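Protein-glutamine gamma-glutamyltransferase (Pagrus major, PDB 1G0D) probably catalyses the calcium-dependent cross-linking of proteins, joining peptide-bound glutamines to lysines or other primary amines with release of ammonia. Local coordinates at residues I162-W167 against R171-N176; R248-V253 against D672-T677; D66-K71 against M204-R209; V34-P39 against S210-V215. One frame throughout, in Å; residues are numbered along the deposited sequence.

Contact 1: residues I162-W167 against R171-N176; sequences IYMGTW and RSIPWN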
loop_
_atom_site.group_PDB
_atom_site.type_symbol
_atom_site.label_atom_id
_atom_site.label_comp_id
_atom_site.label_asym_id
_atom_site.label_seq_id
_atom_site.Cartn_x
_atom_site.Cartn_y
_atom_site.Cartn_z
ATOM N N ILE A 162 -0.624 1.457 -7.898
ATOM C CA ILE A 162 -1.107 2.305 -6.807
ATOM C C ILE A 162 -1.430 3.660 -7.436
ATOM O O ILE A 162 -0.623 4.194 -8.170
ATOM C CB ILE A 162 -0.057 2.460 -5.690
ATOM C CG1 ILE A 162 0.386 1.065 -5.218
ATOM C CG2 ILE A 162 -0.638 3.288 -4.580
ATOM C CD1 ILE A 162 1.158 0.982 -3.921
ATOM N N TYR A 163 -2.617 4.200 -7.197
ATOM C CA TYR A 163 -2.979 5.487 -7.796
ATOM C C TYR A 163 -2.411 6.696 -7.005
ATOM O O TYR A 163 -2.258 6.652 -5.759
ATOM C CB TYR A 163 -4.509 5.556 -7.975
ATOM C CG TYR A 163 -4.962 4.500 -8.947
ATOM C CD1 TYR A 163 -4.812 4.685 -10.307
ATOM C CD2 TYR A 163 -5.338 3.230 -8.498
ATOM C CE1 TYR A 163 -4.997 3.636 -11.191
ATOM C CE2 TYR A 163 -5.528 2.167 -9.381
ATOM C CZ TYR A 163 -5.348 2.374 -10.722
ATOM O OH TYR A 163 -5.485 1.325 -11.598
ATOM N N MET A 164 -2.075 7.756 -7.744
ATOM C CA MET A 164 -1.488 8.948 -7.160
ATOM C C MET A 164 -1.870 10.120 -7.979
ATOM O O MET A 164 -2.708 9.999 -8.863
ATOM C CB MET A 164 0.015 8.825 -7.151
ATOM C CG MET A 164 0.446 7.836 -6.136
ATOM S SD MET A 164 2.202 7.570 -6.043
ATOM C CE MET A 164 2.864 8.913 -7.033
ATOM N N GLY A 165 -1.223 11.246 -7.705
ATOM C CA GLY A 165 -1.515 12.485 -8.407
ATOM C C GLY A 165 -2.547 13.308 -7.652
ATOM O O GLY A 165 -2.453 13.425 -6.437
ATOM N N THR A 166 -3.521 13.873 -8.363
ATOM C CA THR A 166 -4.596 14.658 -7.760
ATOM C C THR A 166 -5.909 14.041 -8.245
ATOM O O THR A 166 -5.932 13.375 -9.279
ATOM C CB THR A 166 -4.519 16.125 -8.185
ATOM O OG1 THR A 166 -4.614 16.207 -9.614
ATOM C CG2 THR A 166 -3.189 16.756 -7.710
ATOM N N TRP A 167 -7.000 14.258 -7.523
ATOM C CA TRP A 167 -8.271 13.625 -7.885
ATOM C C TRP A 167 -8.809 13.949 -9.249
ATOM O O TRP A 167 -9.637 13.200 -9.768
ATOM C CB TRP A 167 -9.347 13.962 -6.883
ATOM C CG TRP A 167 -9.579 15.394 -6.853
ATOM C CD1 TRP A 167 -9.030 16.281 -5.997
ATOM C CD2 TRP A 167 -10.381 16.143 -7.751
ATOM N NE1 TRP A 167 -9.439 17.551 -6.300
ATOM C CE2 TRP A 167 -10.273 17.492 -7.378
ATOM C CE3 TRP A 167 -11.183 15.808 -8.834
ATOM C CZ2 TRP A 167 -10.936 18.501 -8.045
ATOM C CZ3 TRP A 167 -11.842 16.811 -9.501
ATOM C CH2 TRP A 167 -11.718 18.140 -9.109
ATOM N N ARG A 171 -2.714 9.616 -11.620
ATOM C CA ARG A 171 -1.636 8.916 -12.299
ATOM C C ARG A 171 -1.458 7.540 -11.630
ATOM O O ARG A 171 -1.838 7.334 -10.479
ATOM C CB ARG A 171 -0.338 9.745 -12.233
ATOM C CG ARG A 171 0.976 8.946 -11.925
ATOM C CD ARG A 171 2.156 9.856 -11.433
ATOM N NE ARG A 171 3.452 9.537 -12.055
ATOM C CZ ARG A 171 4.647 9.663 -11.454
ATOM N NH1 ARG A 171 4.739 10.107 -10.186
ATOM N NH2 ARG A 171 5.759 9.340 -12.122
ATOM N N SER A 172 -0.897 6.592 -12.366
ATOM C CA SER A 172 -0.689 5.264 -11.830
ATOM C C SER A 172 0.758 4.906 -11.757
ATOM O O SER A 172 1.534 5.220 -12.673
ATOM C CB SER A 172 -1.315 4.200 -12.718
ATOM O OG SER A 172 -2.471 4.671 -13.365
ATOM N N ILE A 173 1.145 4.255 -10.669
ATOM C CA ILE A 173 2.494 3.773 -10.623
ATOM C C ILE A 173 2.414 2.301 -10.320
ATOM O O ILE A 173 1.703 1.861 -9.406
ATOM C CB ILE A 173 3.380 4.466 -9.591
ATOM C CG1 ILE A 173 2.936 4.084 -8.206
ATOM C CG2 ILE A 173 3.367 5.964 -9.819
ATOM C CD1 ILE A 173 4.055 3.520 -7.417
ATOM N N PRO A 174 3.011 1.503 -11.202
ATOM C CA PRO A 174 3.046 0.063 -11.035
ATOM C C PRO A 174 3.907 -0.253 -9.804
ATOM O O PRO A 174 4.791 0.524 -9.461
ATOM C CB PRO A 174 3.709 -0.403 -12.322
ATOM C CG PRO A 174 4.484 0.733 -12.766
ATOM C CD PRO A 174 3.585 1.884 -12.497
ATOM N N TRP A 175 3.648 -1.388 -9.141
ATOM C CA TRP A 175 4.427 -1.795 -7.975
ATOM C C TRP A 175 4.667 -3.296 -7.998
ATOM O O TRP A 175 3.770 -4.072 -8.315
ATOM C CB TRP A 175 3.706 -1.420 -6.698
ATOM C CG TRP A 175 4.592 -1.420 -5.488
ATOM C CD1 TRP A 175 4.792 -2.457 -4.620
ATOM C CD2 TRP A 175 5.304 -0.285 -4.930
ATOM N NE1 TRP A 175 5.572 -2.049 -3.555
ATOM C CE2 TRP A 175 5.897 -0.727 -3.716
ATOM C CE3 TRP A 175 5.491 1.050 -5.337
ATOM C CZ2 TRP A 175 6.670 0.136 -2.896
ATOM C CZ3 TRP A 175 6.251 1.900 -4.519
ATOM C CH2 TRP A 175 6.833 1.429 -3.314
ATOM N N ASN A 176 5.882 -3.709 -7.685
ATOM C CA ASN A 176 6.168 -5.125 -7.662
ATOM C C ASN A 176 6.030 -5.567 -6.205
ATOM O O ASN A 176 6.942 -5.372 -5.387
ATOM C CB ASN A 176 7.584 -5.361 -8.212
ATOM C CG ASN A 176 8.084 -6.787 -8.017
ATOM O OD1 ASN A 176 7.329 -7.683 -7.659
ATOM N ND2 ASN A 176 9.378 -6.996 -8.240
#

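Contact 2: residues R248-V253 against D672-T677; sequences RWTGSV and DVKGVT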
loop_
_atom_site.group_PDB
_atom_site.type_symbol
_atom_site.label_atom_id
_atom_site.label_comp_id
_atom_site.label_asym_id
_atom_site.label_seq_id
_atom_site.Cartn_x
_atom_site.Cartn_y
_atom_site.Cartn_z
ATOM N N ARG A 248 11.492 6.841 -5.077
ATOM C CA ARG A 248 12.411 6.005 -5.841
ATOM C C ARG A 248 11.978 4.545 -5.971
ATOM O O ARG A 248 12.199 3.918 -6.986
ATOM C CB ARG A 248 13.805 6.002 -5.177
ATOM C CG ARG A 248 14.702 7.204 -5.468
ATOM C CD ARG A 248 15.481 7.034 -6.746
ATOM N NE ARG A 248 16.923 6.933 -6.529
ATOM C CZ ARG A 248 17.725 6.202 -7.299
ATOM N NH1 ARG A 248 19.017 6.162 -7.039
ATOM N NH2 ARG A 248 17.230 5.488 -8.321
ATOM N N TRP A 249 11.395 3.989 -4.927
ATOM C CA TRP A 249 11.048 2.591 -4.963
ATOM C C TRP A 249 9.983 2.173 -5.946
ATOM O O TRP A 249 8.952 2.825 -6.085
ATOM C CB TRP A 249 10.636 2.114 -3.581
ATOM C CG TRP A 249 11.462 2.613 -2.417
ATOM C CD1 TRP A 249 11.070 3.553 -1.518
ATOM C CD2 TRP A 249 12.685 2.054 -1.898
ATOM N NE1 TRP A 249 11.949 3.612 -0.474
ATOM C CE2 TRP A 249 12.955 2.707 -0.668
ATOM C CE3 TRP A 249 13.576 1.067 -2.343
ATOM C CZ2 TRP A 249 14.081 2.406 0.139
ATOM C CZ3 TRP A 249 14.698 0.761 -1.538
ATOM C CH2 TRP A 249 14.933 1.435 -0.307
ATOM N N THR A 250 10.236 1.050 -6.615
ATOM C CA THR A 250 9.276 0.491 -7.567
ATOM C C THR A 250 8.720 -0.837 -7.049
ATOM O O THR A 250 7.953 -1.503 -7.736
ATOM C CB THR A 250 9.920 0.253 -8.926
ATOM O OG1 THR A 250 11.279 -0.184 -8.765
ATOM C CG2 THR A 250 9.900 1.538 -9.702
ATOM N N GLY A 251 9.104 -1.201 -5.819
ATOM C CA GLY A 251 8.656 -2.445 -5.215
ATOM C C GLY A 251 8.984 -2.653 -3.742
ATOM O O GLY A 251 9.842 -1.981 -3.185
ATOM N N SER A 252 8.339 -3.641 -3.126
ATOM C CA SER A 252 8.535 -3.900 -1.703
ATOM C C SER A 252 9.659 -4.813 -1.293
ATOM O O SER A 252 10.154 -4.702 -0.184
ATOM C CB SER A 252 7.240 -4.433 -1.099
ATOM O OG SER A 252 6.126 -3.669 -1.562
ATOM N N VAL A 253 10.080 -5.715 -2.164
ATOM C CA VAL A 253 11.151 -6.650 -1.803
ATOM C C VAL A 253 12.518 -6.014 -1.418
ATOM O O VAL A 253 13.210 -6.515 -0.534
ATOM C CB VAL A 253 11.375 -7.672 -2.943
ATOM C CG1 VAL A 253 12.506 -8.601 -2.580
ATOM C CG2 VAL A 253 10.112 -8.454 -3.200
ATOM N N ASP A 672 11.962 11.288 -10.263
ATOM C CA ASP A 672 10.628 10.707 -10.358
ATOM C C ASP A 672 10.333 10.330 -11.816
ATOM O O ASP A 672 9.353 10.772 -12.420
ATOM C CB ASP A 672 9.620 11.748 -9.809
ATOM C CG ASP A 672 8.355 11.136 -9.227
ATOM O OD1 ASP A 672 7.274 11.742 -9.408
ATOM O OD2 ASP A 672 8.432 10.074 -8.584
ATOM N N VAL A 673 11.201 9.537 -12.419
ATOM C CA VAL A 673 10.954 9.133 -13.797
ATOM C C VAL A 673 10.776 7.600 -13.901
ATOM O O VAL A 673 11.701 6.838 -13.597
ATOM C CB VAL A 673 12.111 9.614 -14.717
ATOM C CG1 VAL A 673 11.826 9.211 -16.143
ATOM C CG2 VAL A 673 12.262 11.126 -14.608
ATOM N N LYS A 674 9.590 7.166 -14.355
ATOM C CA LYS A 674 9.266 5.745 -14.459
ATOM C C LYS A 674 8.871 5.156 -15.816
ATOM O O LYS A 674 8.608 5.856 -16.813
ATOM C CB LYS A 674 8.148 5.383 -13.474
ATOM C CG LYS A 674 7.979 6.292 -12.295
ATOM C CD LYS A 674 9.146 6.108 -11.395
ATOM C CE LYS A 674 8.820 6.417 -9.976
ATOM N NZ LYS A 674 9.834 5.773 -9.106
ATOM N N GLY A 675 8.793 3.824 -15.790
ATOM C CA GLY A 675 8.417 3.023 -16.945
ATOM C C GLY A 675 8.116 1.591 -16.508
ATOM O O GLY A 675 8.656 1.150 -15.471
ATOM N N VAL A 676 7.233 0.911 -17.264
ATOM C CA VAL A 676 6.804 -0.504 -17.058
ATOM C C VAL A 676 6.513 -1.116 -18.407
ATOM O O VAL A 676 6.006 -0.457 -19.322
ATOM C CB VAL A 676 5.425 -0.744 -16.347
ATOM C CG1 VAL A 676 5.601 -1.714 -15.232
ATOM C CG2 VAL A 676 4.793 0.529 -15.917
ATOM N N THR A 677 6.765 -2.403 -18.507
ATOM C CA THR A 677 6.487 -3.078 -19.739
ATOM C C THR A 677 6.024 -4.429 -19.275
ATOM O O THR A 677 6.372 -4.835 -18.168
ATOM C CB THR A 677 7.762 -3.222 -20.581
ATOM O OG1 THR A 677 7.410 -3.620 -21.914
ATOM C CG2 THR A 677 8.715 -4.259 -19.952
HETATM O O HOH W 1 7.704 3.797 -8.064
#

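Contact 3: residues D66-K71 against M204-R209; sequences DEVVIK and MDIEHR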
loop_
_atom_site.group_PDB
_atom_site.type_symbol
_atom_site.label_atom_id
_atom_site.label_comp_id
_atom_site.label_asym_id
_atom_site.label_seq_id
_atom_site.Cartn_x
_atom_site.Cartn_y
_atom_site.Cartn_z
ATOM N N ASP A 66 9.997 -23.564 21.802
ATOM C CA ASP A 66 8.815 -24.375 22.032
ATOM C C ASP A 66 7.726 -23.656 22.804
ATOM O O ASP A 66 7.005 -24.256 23.583
ATOM C CB ASP A 66 9.178 -25.645 22.765
ATOM C CG ASP A 66 9.636 -26.715 21.834
ATOM O OD1 ASP A 66 10.446 -26.398 20.924
ATOM O OD2 ASP A 66 9.179 -27.863 22.011
ATOM N N GLU A 67 7.606 -22.360 22.573
ATOM C CA GLU A 67 6.581 -21.571 23.221
ATOM C C GLU A 67 5.236 -22.339 23.088
ATOM O O GLU A 67 4.350 -22.254 23.954
ATOM C CB GLU A 67 6.509 -20.186 22.539
ATOM C CG GLU A 67 7.602 -19.196 22.956
ATOM C CD GLU A 67 8.778 -19.139 21.981
ATOM O OE1 GLU A 67 9.207 -18.029 21.589
ATOM O OE2 GLU A 67 9.289 -20.207 21.600
ATOM N N VAL A 68 5.055 -23.083 22.005
ATOM C CA VAL A 68 3.818 -23.839 21.870
ATOM C C VAL A 68 4.021 -25.245 21.272
ATOM O O VAL A 68 4.746 -25.436 20.306
ATOM C CB VAL A 68 2.766 -23.017 21.066
ATOM C CG1 VAL A 68 1.538 -23.847 20.796
ATOM C CG2 VAL A 68 2.361 -21.785 21.890
ATOM N N VAL A 69 3.424 -26.246 21.905
ATOM C CA VAL A 69 3.517 -27.614 21.423
ATOM C C VAL A 69 2.146 -28.312 21.313
ATOM O O VAL A 69 1.383 -28.414 22.270
ATOM C CB VAL A 69 4.466 -28.428 22.342
ATOM C CG1 VAL A 69 4.517 -29.913 21.885
ATOM C CG2 VAL A 69 5.837 -27.750 22.311
ATOM N N ILE A 70 1.869 -28.830 20.118
ATOM C CA ILE A 70 0.606 -29.459 19.863
ATOM C C ILE A 70 0.775 -30.934 19.619
ATOM O O ILE A 70 1.570 -31.329 18.774
ATOM C CB ILE A 70 -0.022 -28.818 18.614
ATOM C CG1 ILE A 70 -0.120 -27.313 18.826
ATOM C CG2 ILE A 70 -1.385 -29.388 18.340
ATOM C CD1 ILE A 70 -0.402 -26.516 17.571
ATOM N N LYS A 71 0.033 -31.747 20.359
ATOM C CA LYS A 71 0.068 -33.194 20.145
ATOM C C LYS A 71 -1.079 -33.459 19.194
ATOM O O LYS A 71 -2.229 -33.286 19.567
ATOM C CB LYS A 71 -0.156 -33.957 21.455
ATOM C CG LYS A 71 1.052 -33.875 22.397
ATOM C CD LYS A 71 0.808 -34.487 23.791
ATOM C CE LYS A 71 0.704 -33.436 24.920
ATOM N NZ LYS A 71 1.813 -32.421 24.918
ATOM N N MET A 204 2.636 -15.987 24.252
ATOM C CA MET A 204 1.317 -15.402 24.094
ATOM C C MET A 204 1.192 -14.863 22.669
ATOM O O MET A 204 0.174 -15.051 22.027
ATOM C CB MET A 204 1.131 -14.278 25.104
ATOM C CG MET A 204 -0.280 -13.752 25.278
ATOM S SD MET A 204 -0.262 -12.343 26.463
ATOM C CE MET A 204 -1.830 -11.552 26.071
ATOM N N ASP A 205 2.230 -14.201 22.172
ATOM C CA ASP A 205 2.208 -13.669 20.816
ATOM C C ASP A 205 1.986 -14.798 19.808
ATOM O O ASP A 205 1.217 -14.639 18.866
ATOM C CB ASP A 205 3.522 -12.971 20.480
ATOM C CG ASP A 205 3.648 -12.634 18.998
ATOM O OD1 ASP A 205 2.813 -11.846 18.487
ATOM O OD2 ASP A 205 4.581 -13.147 18.332
ATOM N N ILE A 206 2.662 -15.934 19.987
ATOM C CA ILE A 206 2.481 -17.036 19.050
ATOM C C ILE A 206 1.035 -17.522 19.088
ATOM O O ILE A 206 0.401 -17.803 18.053
ATOM C CB ILE A 206 3.458 -18.211 19.358
ATOM C CG1 ILE A 206 4.859 -17.845 18.866
ATOM C CG2 ILE A 206 3.050 -19.482 18.618
ATOM C CD1 ILE A 206 5.920 -18.898 19.145
ATOM N N GLU A 207 0.494 -17.590 20.287
ATOM C CA GLU A 207 -0.861 -18.058 20.424
ATOM C C GLU A 207 -1.860 -17.129 19.741
ATOM O O GLU A 207 -2.948 -17.544 19.376
ATOM C CB GLU A 207 -1.159 -18.238 21.912
ATOM C CG GLU A 207 -0.104 -19.123 22.608
ATOM C CD GLU A 207 -0.488 -19.550 24.013
ATOM O OE1 GLU A 207 -0.719 -18.668 24.865
ATOM O OE2 GLU A 207 -0.544 -20.773 24.267
ATOM N N HIS A 208 -1.478 -15.876 19.526
ATOM C CA HIS A 208 -2.379 -14.909 18.903
ATOM C C HIS A 208 -2.233 -14.841 17.394
ATOM O O HIS A 208 -2.998 -14.141 16.718
ATOM C CB HIS A 208 -2.094 -13.526 19.469
ATOM C CG HIS A 208 -2.682 -13.296 20.818
ATOM N ND1 HIS A 208 -2.263 -13.978 21.942
ATOM C CD2 HIS A 208 -3.704 -12.509 21.219
ATOM C CE1 HIS A 208 -3.002 -13.621 22.974
ATOM N NE2 HIS A 208 -3.884 -12.729 22.562
ATOM N N ARG A 209 -1.231 -15.544 16.870
ATOM C CA ARG A 209 -0.965 -15.544 15.452
ATOM C C ARG A 209 -1.994 -16.291 14.583
ATOM O O ARG A 209 -1.857 -16.377 13.366
ATOM C CB ARG A 209 0.437 -16.095 15.227
ATOM C CG ARG A 209 1.509 -15.097 15.565
ATOM C CD ARG A 209 2.833 -15.470 14.901
ATOM N NE ARG A 209 3.911 -14.662 15.481
ATOM C CZ ARG A 209 5.211 -14.819 15.247
ATOM N NH1 ARG A 209 5.652 -15.759 14.435
ATOM N NH2 ARG A 209 6.073 -14.024 15.841
#

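Contact 4: residues V34-P39 against S210-V215; sequences VRRGQP and SDPVYV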
loop_
_atom_site.group_PDB
_atom_site.type_symbol
_atom_site.label_atom_id
_atom_site.label_comp_id
_atom_site.label_asym_id
_atom_site.label_seq_id
_atom_site.Cartn_x
_atom_site.Cartn_y
_atom_site.Cartn_z
ATOM N N VAL A 34 2.609 -24.802 3.611
ATOM C CA VAL A 34 1.211 -25.191 3.617
ATOM C C VAL A 34 0.218 -24.090 4.058
ATOM O O VAL A 34 0.635 -23.142 4.685
ATOM C CB VAL A 34 1.232 -26.444 4.547
ATOM C CG1 VAL A 34 0.213 -26.348 5.684
ATOM C CG2 VAL A 34 1.176 -27.696 3.690
ATOM N N ARG A 35 -1.073 -24.184 3.722
ATOM C CA ARG A 35 -2.081 -23.193 4.183
ATOM C C ARG A 35 -3.036 -23.926 5.164
ATOM O O ARG A 35 -3.242 -25.127 5.025
ATOM C CB ARG A 35 -2.856 -22.603 3.002
ATOM C CG ARG A 35 -1.939 -21.968 1.966
ATOM C CD ARG A 35 -2.665 -21.021 1.033
ATOM N NE ARG A 35 -1.737 -20.357 0.115
ATOM C CZ ARG A 35 -1.339 -19.073 0.184
ATOM N NH1 ARG A 35 -1.752 -18.260 1.152
ATOM N NH2 ARG A 35 -0.538 -18.582 -0.755
ATOM N N ARG A 36 -3.601 -23.230 6.151
ATOM C CA ARG A 36 -4.463 -23.856 7.171
ATOM C C ARG A 36 -5.853 -24.319 6.789
ATOM O O ARG A 36 -6.463 -23.788 5.885
ATOM C CB ARG A 36 -4.588 -22.940 8.393
ATOM C CG ARG A 36 -5.478 -21.768 8.203
ATOM C CD ARG A 36 -5.169 -20.646 9.216
ATOM N NE ARG A 36 -6.235 -19.628 9.242
ATOM C CZ ARG A 36 -6.441 -18.766 10.239
ATOM N NH1 ARG A 36 -5.663 -18.775 11.305
ATOM N NH2 ARG A 36 -7.474 -17.932 10.205
ATOM N N GLY A 37 -6.354 -25.319 7.497
ATOM C CA GLY A 37 -7.682 -25.825 7.220
ATOM C C GLY A 37 -7.736 -26.776 6.039
ATOM O O GLY A 37 -8.801 -27.301 5.714
ATOM N N GLN A 38 -6.582 -26.998 5.407
ATOM C CA GLN A 38 -6.430 -27.868 4.234
ATOM C C GLN A 38 -5.385 -28.954 4.564
ATOM O O GLN A 38 -4.269 -28.657 4.984
ATOM C CB GLN A 38 -5.969 -27.015 3.053
ATOM C CG GLN A 38 -5.908 -27.726 1.729
ATOM C CD GLN A 38 -5.427 -26.827 0.605
ATOM O OE1 GLN A 38 -5.761 -25.647 0.575
ATOM N NE2 GLN A 38 -4.631 -27.384 -0.327
ATOM N N PRO A 39 -5.717 -30.223 4.329
ATOM C CA PRO A 39 -4.784 -31.302 4.636
ATOM C C PRO A 39 -3.555 -31.389 3.771
ATOM O O PRO A 39 -3.556 -30.924 2.634
ATOM C CB PRO A 39 -5.638 -32.549 4.489
ATOM C CG PRO A 39 -6.612 -32.173 3.428
ATOM C CD PRO A 39 -6.954 -30.733 3.728
ATOM N N SER A 210 -3.034 -16.821 15.199
ATOM C CA SER A 210 -4.061 -17.518 14.448
ATOM C C SER A 210 -5.174 -16.559 14.041
ATOM O O SER A 210 -6.107 -16.901 13.324
ATOM C CB SER A 210 -4.667 -18.557 15.336
ATOM O OG SER A 210 -5.584 -17.896 16.175
ATOM N N ASP A 211 -5.060 -15.340 14.522
ATOM C CA ASP A 211 -6.053 -14.326 14.315
ATOM C C ASP A 211 -5.733 -13.331 13.214
ATOM O O ASP A 211 -4.782 -12.555 13.324
ATOM C CB ASP A 211 -6.198 -13.603 15.645
ATOM C CG ASP A 211 -7.344 -12.623 15.665
ATOM O OD1 ASP A 211 -7.539 -12.029 16.735
ATOM O OD2 ASP A 211 -8.041 -12.436 14.644
ATOM N N PRO A 212 -6.537 -13.309 12.148
ATOM C CA PRO A 212 -6.155 -12.319 11.146
ATOM C C PRO A 212 -6.218 -10.860 11.630
ATOM O O PRO A 212 -5.475 -10.033 11.101
ATOM C CB PRO A 212 -7.104 -12.600 9.974
ATOM C CG PRO A 212 -8.222 -13.308 10.557
ATOM C CD PRO A 212 -7.722 -14.070 11.745
ATOM N N VAL A 213 -7.087 -10.551 12.611
ATOM C CA VAL A 213 -7.239 -9.181 13.157
ATOM C C VAL A 213 -5.961 -8.766 13.878
ATOM O O VAL A 213 -5.430 -7.683 13.665
ATOM C CB VAL A 213 -8.436 -9.051 14.178
ATOM C CG1 VAL A 213 -8.336 -7.725 14.950
ATOM C CG2 VAL A 213 -9.793 -9.090 13.450
ATOM N N TYR A 214 -5.467 -9.654 14.725
ATOM C CA TYR A 214 -4.256 -9.439 15.488
ATOM C C TYR A 214 -3.036 -9.305 14.575
ATOM O O TYR A 214 -2.282 -8.346 14.671
ATOM C CB TYR A 214 -4.077 -10.616 16.426
ATOM C CG TYR A 214 -2.764 -10.635 17.150
ATOM C CD1 TYR A 214 -2.638 -10.037 18.395
ATOM C CD2 TYR A 214 -1.638 -11.242 16.587
ATOM C CE1 TYR A 214 -1.431 -10.036 19.052
ATOM C CE2 TYR A 214 -0.417 -11.247 17.238
ATOM C CZ TYR A 214 -0.319 -10.638 18.465
ATOM O OH TYR A 214 0.900 -10.580 19.090
ATOM N N VAL A 215 -2.832 -10.262 13.687
ATOM C CA VAL A 215 -1.708 -10.231 12.776
ATOM C C VAL A 215 -1.759 -9.024 11.812
ATOM O O VAL A 215 -0.723 -8.480 11.418
ATOM C CB VAL A 215 -1.692 -11.557 11.983
ATOM C CG1 VAL A 215 -0.700 -11.508 10.850
ATOM C CG2 VAL A 215 -1.372 -12.689 12.922
#

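Contact 1: residues I162-W167 against R171-N176
Y163 has its CG anti to its own carbonyl carbon (chi1 -64°), and this brings the ring beside S172, with Y163 CE1 3.5 Å from S172 OG in an oblique approach. M164 makes a similar first turn (chi1 -72°) on the other face, runs straight through CG and bends at its last torsion. Its methyl CE thereby ends 3.9 Å from R171 NH1, the two side chains lying side by side, and 4.1 Å from I173 CG2. Strands 159-164 and 169-176 form an antiparallel beta hairpin. I162-I173 and M164-R171 are its hydrogen-bonded pairs, each joined by two bonds, with I162 N to I173 O at 2.8 Å; between them Y163 and S172 make a non-hydrogen-bonded pair. Cutting Y163 back to an alanine would probably strip S172 of its ring neighbour and open a gap on that face. On the opposite face I162 CB meets I173 CG1 at 4.2 Å; I162 CD1 comes obliquely to the W175 ring, and I162 CG1 lies 4.4 Å from W175 CB. M164 also packs on W273 and F331, next in sequence to the catalytic C272 and H332, while R171 NH1 makes a salt bridge to D672 OD1.

Contact 2: residues R248-V253 against D672-T677
The irregular turn of chain through R248 and T250 runs past the start of the strand that carries K674 without backbone pairing, the alpha carbons of T250 and K674 standing 8.7 Å apart. K674 bridges the distance. Its first torsion is skewed from a staggered position (chi1 -23°), a bend at chi2 (-70°) redirects the chain, and the rest runs roughly extended to NZ. There NZ stands 3.7 Å from R248 O, near but not bonded. A water makes the real link: it donates to W249 O at 2.5 Å and accepts from K674 NZ at 3.1 Å. The methyl CG2 of T250 lies 4.3 Å from K674 NZ, while its OG1 bonds to E623. K674 NZ also donates to Y247 O and forms a salt bridge with D664 OD1, and R248 NH2 pairs with the other oxygen of that carboxylate. The join thus lies between the catalytic core and the C-terminal immunoglobulin-like domain. D664, shared by two cations, probably offsets them only in part. The two segments bury little of each other, and a link of one water and a lysine amine could probably part easily, consistent with the opening known for human transglutaminase 2.

Contact 3: residues D66-K71 against M204-R209
A classic beta bulge presents E67 and V68 together to the helix: both residues face L62 on the neighbouring strand, and their side chains meet I206 and E207 on successive positions of helix 202-208. E67 touches chiefly with its CB, which lies 3.7 Å from I206 CD1, and the two side chains cross at about a right angle. The glutamate chain bends at chi2 (98°), which keeps its carboxyl carbon CD within 4.0 Å of the same I206 methyl while OE1 pairs with R65 in a salt bridge. I206 gets there with CG1 anti to its carbonyl carbon and a straight second torsion that extends CD1; its other branch, CG2, meets V68 CG2 at 4.1 Å. That V68 methyl also takes E207, whose CG is 3.7 Å away and whose OE2 is 3.9 Å away, the glutamate laying its CG methylene, and more loosely its carboxylate, against the methyl. The contact is mostly carbon against carbon, with the carboxylate ends at its margin. The helix is tied up at its own C-terminal end, where H208 ND1 donates to M204 O at 2.7 Å and R209 NH2 makes a salt bridge to D205 OD2 at 3.0 Å and another to D193. Strand 68-72 is an outermost strand of its five-stranded sheet, next to strand 55-62; helix 202-208 lies against this border, I206 packing also on L62 and on V104 in a loop.

Contact 4: residues V34-P39 against S210-V215
R36 reaches out of a type II beta turn, R35 to Q38, and turns an edge of its guanidinium toward S210 O at the start of helix 212-223, where S210, just before the helix, and P212, its first residue, receive it. The side chain leaves with CG between the backbone N and the carbonyl carbon (chi1 75°) and then runs extended to NE, enough to cross to the other segment. NH1 donates to S210 O at 2.8 Å in an almost straight bond (177°). The oxygen lies in the guanidinium plane, though the donor is tilted from the carbonyl plane of S210. P212 comes in obliquely to the flat group, its CD 4.2 Å from R36 NH2, and the two side chains cross at roughly a right angle. NH2 forms a salt bridge with D141 and NH1 bonds to A103 O as well, so this buried charge is met from several directions. With a leucine here, S210 O and the carboxylate of D141 would probably both be left without their donor. The turn belongs to the N-terminal beta domain and the helix to the catalytic core, and R36 joins them. D211 N-caps that helix: OD2 accepts from V213 N at 2.9 Å, met from above its carboxylate plane.

How the contacts relate
From the N terminus, contact 4 opens first at 34-39 and contact 3 next at 66-71, both in the N-terminal beta domain. Contact 1 then opens and closes within a few residues, a local hairpin lying inside both of these larger loops. Contact 3 closes at 204-209 and contact 4 directly after it at 210-215, so one sits within the other and nothing crosses. Their successive helices touch through D205 and Y214, making a joint seam between beta domain and core. Contact 2 opens only afterwards, at 248-253, and closes near the C terminus, tying the core to the last domain. It adjoins contact 1, where W175 bonds to S252; contacts 1 and 3 have centres about 40 Å apart.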